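Local coordinates for probable adenylyl-sulfate kinase (Synechocystis sp., PDB 5CB8), which probably phosphorylates adenosine 5'-phosphosulfate at its 3' position with ATP, making the activated sulfate donor 3'-phosphoadenylyl sulfate, at residues K76-R84 with A104-V115. Sequence-based numbering, arbitrary orientation.
Sequences KEDRDTNIR and AISPYAAIRQEV. With ADX (adenosine-5'-phosphosulfate), chain G; SO4 (sulfate ion), chain I.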
ATOM      1  N   LYS B  76      -0.930  18.405  10.912  1.00 15.54           N
ATOM      2  CA  LYS B  76      -2.036  17.525  11.286  1.00 15.19           C
ATOM      3  C   LYS B  76      -2.562  16.783  10.048  1.00 14.25           C
ATOM      4  O   LYS B  76      -2.697  15.549  10.053  1.00 16.75           O
ATOM      5  CB  LYS B  76      -3.136  18.373  11.957  1.00 18.64           C
ATOM      6  CG  LYS B  76      -4.517  17.725  12.057  1.00 28.01           C
ATOM      7  CD  LYS B  76      -4.489  16.576  13.009  1.00 23.16           C
ATOM      8  CE  LYS B  76      -5.878  15.997  13.267  1.00 20.76           C
ATOM      9  NZ  LYS B  76      -5.721  14.551  13.601  1.00 18.77           N
ATOM     10  N   GLU B  77      -2.820  17.526   8.977  1.00 14.90           N
ATOM     11  CA  GLU B  77      -3.338  16.913   7.746  1.00 17.87           C
ATOM     12  C   GLU B  77      -2.419  15.828   7.210  1.00 16.98           C
ATOM     13  O   GLU B  77      -2.876  14.746   6.783  1.00 15.46           O
ATOM     14  CB  GLU B  77      -3.503  17.967   6.650  1.00 22.72           C
ATOM     15  CG  GLU B  77      -4.711  18.850   6.788  1.00 44.45           C
ATOM     16  CD  GLU B  77      -4.933  19.668   5.534  1.00 54.84           C
ATOM     17  OE1 GLU B  77      -3.968  19.809   4.747  1.00 49.62           O
ATOM     18  OE2 GLU B  77      -6.066  20.156   5.331  1.00 61.53           O
ATOM     19  N   ASP B  78      -1.122  16.121   7.194  1.00 16.02           N
ATOM     20  CA  ASP B  78      -0.163  15.186   6.620  1.00 13.99           C
ATOM     21  C   ASP B  78       0.054  13.958   7.508  1.00 14.38           C
ATOM     22  O   ASP B  78       0.241  12.848   6.996  1.00 17.03           O
ATOM     23  CB  ASP B  78       1.165  15.899   6.318  1.00 14.24           C
ATOM     24  CG  ASP B  78       1.137  16.665   5.007  1.00 20.85           C
ATOM     25  OD1 ASP B  78       0.048  16.769   4.386  1.00 19.54           O
ATOM     26  OD2 ASP B  78       2.207  17.175   4.600  1.00 21.29           O
ATOM     27  N   ARG B  79       0.030  14.136   8.830  1.00 12.99           N
ATOM     28  CA  ARG B  79       0.134  12.972   9.712  1.00 12.57           C
ATOM     29  C   ARG B  79      -1.102  12.086   9.576  1.00 13.77           C
ATOM     30  O   ARG B  79      -1.001  10.849   9.638  1.00 12.73           O
ATOM     31  CB  ARG B  79       0.318  13.390  11.178  1.00 12.40           C
ATOM     32  CG  ARG B  79       1.638  14.105  11.482  1.00 13.79           C
ATOM     33  CD  ARG B  79       1.698  14.404  12.970  1.00 12.46           C
ATOM     34  NE  ARG B  79       2.717  15.379  13.363  1.00 12.69           N
ATOM     35  CZ  ARG B  79       3.851  15.081  13.992  1.00 16.34           C
ATOM     36  NH1 ARG B  79       4.167  13.817  14.260  1.00 12.51           N
ATOM     37  NH2 ARG B  79       4.684  16.056  14.341  1.00 13.03           N
ATOM     38  N   ASP B  80      -2.265  12.706   9.380  1.00 14.03           N
ATOM     39  CA  ASP B  80      -3.487  11.928   9.162  1.00 14.41           C
ATOM     40  C   ASP B  80      -3.390  11.152   7.853  1.00 13.09           C
ATOM     41  O   ASP B  80      -3.715   9.962   7.792  1.00 12.94           O
ATOM     42  CB  ASP B  80      -4.738  12.822   9.161  1.00 13.74           C
ATOM     43  CG  ASP B  80      -5.120  13.306  10.553  1.00 21.18           C
ATOM     44  OD1 ASP B  80      -4.457  12.907  11.533  1.00 14.42           O
ATOM     45  OD2 ASP B  80      -6.101  14.075  10.674  1.00 17.31           O
ATOM     46  N   THR B  81      -2.950  11.830   6.801  1.00 13.40           N
ATOM     47  CA  THR B  81      -2.801  11.167   5.510  1.00 14.60           C
ATOM     48  C   THR B  81      -1.811  10.019   5.635  1.00 13.79           C
ATOM     49  O   THR B  81      -2.052   8.915   5.132  1.00 14.70           O
ATOM     50  CB  THR B  81      -2.324  12.141   4.433  1.00 18.61           C
ATOM     51  OG1 THR B  81      -3.307  13.168   4.273  1.00 14.82           O
ATOM     52  CG2 THR B  81      -2.129  11.412   3.101  1.00 17.20           C
ATOM     53  N   ASN B  82      -0.702  10.283   6.320  1.00 12.74           N
ATOM     54  CA  ASN B  82       0.350   9.282   6.481  1.00 13.62           C
ATOM     55  C   ASN B  82      -0.176   8.022   7.157  1.00 14.18           C
ATOM     56  O   ASN B  82      -0.044   6.908   6.634  1.00 12.53           O
ATOM     57  CB  ASN B  82       1.516   9.891   7.273  1.00 12.33           C
ATOM     58  CG  ASN B  82       2.677   8.919   7.462  1.00 16.23           C
ATOM     59  OD1 ASN B  82       3.229   8.385   6.491  1.00 14.26           O
ATOM     60  ND2 ASN B  82       3.074   8.707   8.714  1.00 14.35           N
ATOM     61  N   ILE B  83      -0.800   8.199   8.313  1.00 12.03           N
ATOM     62  CA  ILE B  83      -1.299   7.065   9.075  1.00 12.52           C
ATOM     63  C   ILE B  83      -2.418   6.333   8.333  1.00 16.18           C
ATOM     64  O   ILE B  83      -2.455   5.099   8.314  1.00 14.01           O
ATOM     65  CB  ILE B  83      -1.760   7.499  10.471  1.00 15.37           C
ATOM     66  CG1 ILE B  83      -0.561   8.050  11.254  1.00 11.77           C
ATOM     67  CG2 ILE B  83      -2.403   6.336  11.212  1.00 12.00           C
ATOM     68  CD1 ILE B  83       0.657   7.117  11.273  1.00 12.88           C
ATOM     69  N   ARG B  84      -3.325   7.082   7.715  1.00 12.46           N
ATOM     70  CA  ARG B  84      -4.393   6.445   6.942  1.00 12.83           C
ATOM     71  C   ARG B  84      -3.856   5.624   5.765  1.00 15.48           C
ATOM     72  O   ARG B  84      -4.418   4.568   5.425  1.00 14.86           O
ATOM     73  CB  ARG B  84      -5.420   7.488   6.476  1.00 14.45           C
ATOM     74  CG  ARG B  84      -6.363   7.934   7.594  1.00 17.38           C
ATOM     75  CD  ARG B  84      -7.116   9.185   7.214  1.00 17.77           C
ATOM     76  NE  ARG B  84      -8.209   9.452   8.147  1.00 16.05           N
ATOM     77  CZ  ARG B  84      -8.748  10.648   8.341  1.00 24.07           C
ATOM     78  NH1 ARG B  84      -8.281  11.699   7.676  1.00 18.03           N
ATOM     79  NH2 ARG B  84      -9.755  10.789   9.197  1.00 19.91           N
ATOM     80  N   ALA B 104       4.982   3.653  13.991  1.00 14.28           N
ATOM     81  CA  ALA B 104       4.721   5.034  13.602  1.00 12.68           C
ATOM     82  C   ALA B 104       4.304   5.815  14.830  1.00 15.13           C
ATOM     83  O   ALA B 104       3.592   5.290  15.681  1.00 13.95           O
ATOM     84  CB  ALA B 104       3.621   5.093  12.536  1.00 15.55           C
ATOM     85  N   ILE B 105       4.745   7.067  14.927  1.00 13.10           N
ATOM     86  CA  ILE B 105       4.371   7.875  16.081  1.00 13.27           C
ATOM     87  C   ILE B 105       2.859   7.845  16.240  1.00 18.52           C
ATOM     88  O   ILE B 105       2.376   7.594  17.342  1.00 16.00           O
ATOM     89  CB  ILE B 105       4.870   9.325  15.980  1.00 15.68           C
ATOM     90  CG1 ILE B 105       6.386   9.383  16.178  1.00 13.07           C
ATOM     91  CG2 ILE B 105       4.198  10.196  17.043  1.00 12.67           C
ATOM     92  CD1 ILE B 105       6.942  10.804  16.024  1.00 15.85           C
ATOM     93  N   SER B 106       2.133   8.025  15.130  1.00 12.54           N
ATOM     94  CA  SER B 106       0.663   7.997  15.127  1.00 12.05           C
ATOM     95  C   SER B 106       0.054   8.649  16.367  1.00 12.30           C
ATOM     96  O   SER B 106      -0.594   7.981  17.183  1.00 14.24           O
ATOM     97  CB  SER B 106       0.137   6.565  14.966  1.00 12.98           C
ATOM     98  OG  SER B 106       0.807   5.646  15.819  1.00 15.69           O
ATOM     99  N   PRO B 107       0.251   9.971  16.502  1.00 13.91           N
ATOM    100  CA  PRO B 107      -0.021  10.684  17.753  1.00 14.97           C
ATOM    101  C   PRO B 107      -1.498  10.959  17.995  1.00 15.77           C
ATOM    102  O   PRO B 107      -1.844  11.336  19.111  1.00 13.60           O
ATOM    103  CB  PRO B 107       0.731  12.002  17.566  1.00 12.63           C
ATOM    104  CG  PRO B 107       0.683  12.238  16.076  1.00 12.35           C
ATOM    105  CD  PRO B 107       0.798  10.860  15.459  1.00 13.67           C
ATOM    106  N   TYR B 108      -2.353  10.770  16.993  1.00 14.09           N
ATOM    107  CA  TYR B 108      -3.786  11.019  17.191  1.00 16.59           C
ATOM    108  C   TYR B 108      -4.609   9.754  17.458  1.00 17.37           C
ATOM    109  O   TYR B 108      -4.733   8.877  16.589  1.00 14.77           O
ATOM    110  CB  TYR B 108      -4.363  11.814  16.012  1.00 17.62           C
ATOM    111  CG  TYR B 108      -3.770  13.206  15.935  1.00 18.40           C
ATOM    112  CD1 TYR B 108      -4.205  14.207  16.793  1.00 13.90           C
ATOM    113  CD2 TYR B 108      -2.753  13.504  15.035  1.00 13.01           C
ATOM    114  CE1 TYR B 108      -3.661  15.477  16.748  1.00 14.27           C
ATOM    115  CE2 TYR B 108      -2.196  14.780  14.981  1.00 14.96           C
ATOM    116  CZ  TYR B 108      -2.659  15.760  15.841  1.00 14.47           C
ATOM    117  OH  TYR B 108      -2.122  17.035  15.801  1.00 14.05           O
ATOM    118  N   ALA B 109      -5.194   9.682  18.655  1.00 14.15           N
ATOM    119  CA  ALA B 109      -5.973   8.513  19.072  1.00 14.60           C
ATOM    120  C   ALA B 109      -7.145   8.196  18.138  1.00 18.04           C
ATOM    121  O   ALA B 109      -7.388   7.028  17.815  1.00 17.50           O
ATOM    122  CB  ALA B 109      -6.470   8.690  20.513  1.00 15.43           C
ATOM    123  N   ALA B 110      -7.883   9.222  17.715  1.00 15.56           N
ATOM    124  CA  ALA B 110      -9.050   8.991  16.857  1.00 16.67           C
ATOM    125  C   ALA B 110      -8.656   8.345  15.528  1.00 18.47           C
ATOM    126  O   ALA B 110      -9.414   7.559  14.961  1.00 17.06           O
ATOM    127  CB  ALA B 110      -9.815  10.297  16.613  1.00 19.94           C
ATOM    128  N   ILE B 111      -7.481   8.699  15.020  1.00 17.01           N
ATOM    129  CA  ILE B 111      -6.978   8.104  13.781  1.00 13.74           C
ATOM    130  C   ILE B 111      -6.526   6.654  14.008  1.00 15.78           C
ATOM    131  O   ILE B 111      -6.814   5.776  13.192  1.00 16.38           O
ATOM    132  CB  ILE B 111      -5.800   8.902  13.211  1.00 17.39           C
ATOM    133  CG1 ILE B 111      -6.215  10.358  12.956  1.00 17.38           C
ATOM    134  CG2 ILE B 111      -5.288   8.242  11.926  1.00 18.06           C
ATOM    135  CD1 ILE B 111      -7.274  10.504  11.879  1.00 23.06           C
ATOM    136  N   ARG B 112      -5.822   6.392  15.109  1.00 14.62           N
ATOM    137  CA  ARG B 112      -5.458   5.001  15.436  1.00 13.46           C
ATOM    138  C   ARG B 112      -6.710   4.138  15.554  1.00 20.88           C
ATOM    139  O   ARG B 112      -6.730   2.984  15.113  1.00 15.61           O
ATOM    140  CB  ARG B 112      -4.648   4.928  16.738  1.00 13.56           C
ATOM    141  CG  ARG B 112      -3.287   5.639  16.664  1.00 13.56           C
ATOM    142  CD  ARG B 112      -2.395   5.301  17.877  1.00 15.06           C
ATOM    143  NE  ARG B 112      -3.086   5.522  19.151  1.00 15.36           N
ATOM    144  CZ  ARG B 112      -2.928   6.592  19.926  1.00 14.60           C
ATOM    145  NH1 ARG B 112      -2.096   7.561  19.574  1.00 15.57           N
ATOM    146  NH2 ARG B 112      -3.609   6.697  21.061  1.00 15.17           N
ATOM    147  N   GLN B 113      -7.757   4.710  16.142  1.00 16.09           N
ATOM    148  CA  GLN B 113      -9.020   3.992  16.337  1.00 17.76           C
ATOM    149  C   GLN B 113      -9.712   3.721  15.012  1.00 16.50           C
ATOM    150  O   GLN B 113     -10.323   2.667  14.809  1.00 16.95           O
ATOM    151  CB  GLN B 113      -9.935   4.798  17.265  1.00 18.27           C
ATOM    152  CG  GLN B 113      -9.547   4.668  18.728  1.00 35.85           C
ATOM    153  CD  GLN B 113      -9.399   3.213  19.141  1.00 46.99           C
ATOM    154  OE1 GLN B 113     -10.352   2.435  19.059  1.00 44.76           O
ATOM    155  NE2 GLN B 113      -8.195   2.835  19.567  1.00 42.40           N
ATOM    156  N   GLU B 114      -9.616   4.683  14.109  1.00 16.90           N
ATOM    157  CA  GLU B 114     -10.212   4.563  12.785  1.00 22.40           C
ATOM    158  C   GLU B 114      -9.560   3.388  12.046  1.00 18.02           C
ATOM    159  O   GLU B 114     -10.240   2.568  11.421  1.00 17.87           O
ATOM    160  CB  GLU B 114      -9.980   5.886  12.053  1.00 24.91           C
ATOM    161  CG  GLU B 114     -10.557   6.013  10.675  1.00 31.97           C
ATOM    162  CD  GLU B 114     -10.149   7.333  10.034  1.00 31.79           C
ATOM    163  OE1 GLU B 114     -10.478   8.408  10.597  1.00 28.41           O
ATOM    164  OE2 GLU B 114      -9.486   7.289   8.979  1.00 32.07           O
ATOM    165  N   VAL B 115      -8.237   3.299  12.132  1.00 16.32           N
ATOM    166  CA  VAL B 115      -7.506   2.223  11.467  1.00 13.90           C
ATOM    167  C   VAL B 115      -7.811   0.881  12.125  1.00 14.33           C
ATOM    168  O   VAL B 115      -8.036  -0.124  11.444  1.00 15.00           O
ATOM    169  CB  VAL B 115      -5.987   2.502  11.478  1.00 13.26           C
ATOM    170  CG1 VAL B 115      -5.225   1.319  10.913  1.00 19.17           C
ATOM    171  CG2 VAL B 115      -5.690   3.752  10.669  1.00 13.88           C
TER
HETATM  172  SB  ADX G 301       3.533  10.287  12.277  1.00 13.95           S
HETATM  173  O1B ADX G 301       3.014  10.655  10.954  1.00 14.18           O
HETATM  174  O2B ADX G 301       3.069   8.948  12.685  1.00 14.54           O
HETATM  175  O3B ADX G 301       3.122  11.308  13.250  1.00 13.25           O
HETATM  176  PA  ADX G 301       5.963   9.118  11.669  1.00 14.47           P
HETATM  177  O1A ADX G 301       5.482   8.690  10.286  1.00 13.39           O
HETATM  178  O2A ADX G 301       6.119   7.938  12.623  1.00 12.43           O
HETATM  179  O3A ADX G 301       5.046  10.286  12.246  1.00 14.20           O
HETATM  180  O5' ADX G 301       7.393   9.814  11.476  1.00 13.74           O
HETATM  181  C5' ADX G 301       8.115  10.223  12.599  1.00 13.53           C
HETATM  182  C4' ADX G 301       9.519  10.355  12.376  1.00 19.12           C
HETATM  183  O4' ADX G 301       9.748  11.565  11.569  1.00 20.96           O
HETATM  184  C3' ADX G 301      10.244  10.542  13.637  1.00 31.36           C
HETATM  185  O3' ADX G 301      10.834   9.370  13.990  1.00 38.44           O
HETATM  186  C2' ADX G 301      11.286  11.553  13.345  1.00 37.22           C
HETATM  187  O2' ADX G 301      12.449  10.934  13.040  1.00 48.90           O
HETATM  188  C1' ADX G 301      10.821  12.291  12.132  1.00 26.83           C
HETATM  189  N9  ADX G 301      10.395  13.644  12.344  1.00 24.54           N
HETATM  190  C8  ADX G 301      10.773  14.727  11.623  1.00 22.23           C
HETATM  191  N7  ADX G 301      10.038  15.776  12.007  1.00 18.79           N
HETATM  192  C5  ADX G 301       9.174  15.370  12.971  1.00 18.15           C
HETATM  193  C6  ADX G 301       8.186  16.025  13.703  1.00 14.88           C
HETATM  194  N6  ADX G 301       7.889  17.428  13.467  1.00 14.62           N
HETATM  195  N1  ADX G 301       7.484  15.323  14.617  1.00 17.18           N
HETATM  196  C2  ADX G 301       7.720  14.006  14.808  1.00 16.78           C
HETATM  197  N3  ADX G 301       8.657  13.347  14.111  1.00 16.84           N
HETATM  198  C4  ADX G 301       9.399  14.001  13.185  1.00 20.04           C
HETATM  199  S   SO4 I 303      -6.535  11.629   3.989  1.00 41.04           S
HETATM  200  O1  SO4 I 303      -6.278  10.193   3.849  1.00 26.31           O
HETATM  201  O2  SO4 I 303      -5.600  12.356   3.121  1.00 41.79           O
HETATM  202  O3  SO4 I 303      -7.910  11.917   3.571  1.00 45.84           O
HETATM  203  O4  SO4 I 303      -6.362  12.055   5.395  1.00 20.19           O
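Lys76 lays its ammonium over the face of the Tyr108 ring, NZ standing 3.4 Å from the ring centroid and 15° off the normal in a cation-pi contact, with CD packed on the same ring as a CH-pi donor. A bend at chi2 (68°) folds the lysine chain across the tyrosine. Arg79 runs extended past Pro107, CD lying 3.9 Å from Pro107 CG, and its NH1 reaches the sulfate group of adenosine-5'-phosphosulfate at O3B (2.9 Å). Asp80 receives Lys76 NZ on the syn lone pairs of both carboxylate oxygens, which ties the cation down above the ring. The axes of segments 76-84 and 109-115 run 21° from parallel; their helices, 76-94 and 109-119, lie on one side of the P-loop kinase sheet, and the loop between strand 99-103 and the second helix carries Ser106, the probable phosphoserine site. Backbone N of Ser106 binds O2B of the ligand, as Asn82 ND2 binds O1B. Ile83 packs into the interface, CG2 meeting Ile111 CG2 at 3.5 Å while CD1 abuts Ala104 and Ser106. Finally, Arg84 grips Glu114 side-on in nearly coplanar fashion, NE to OE2 at 2.6 Å and NH2 to OE1 at 2.9 Å, as Ile111 CD1 covers one guanidinium face and Arg84 NH1 hydrogen-bonds O4 of a sulfate ion, probably from the crystallisation liquor.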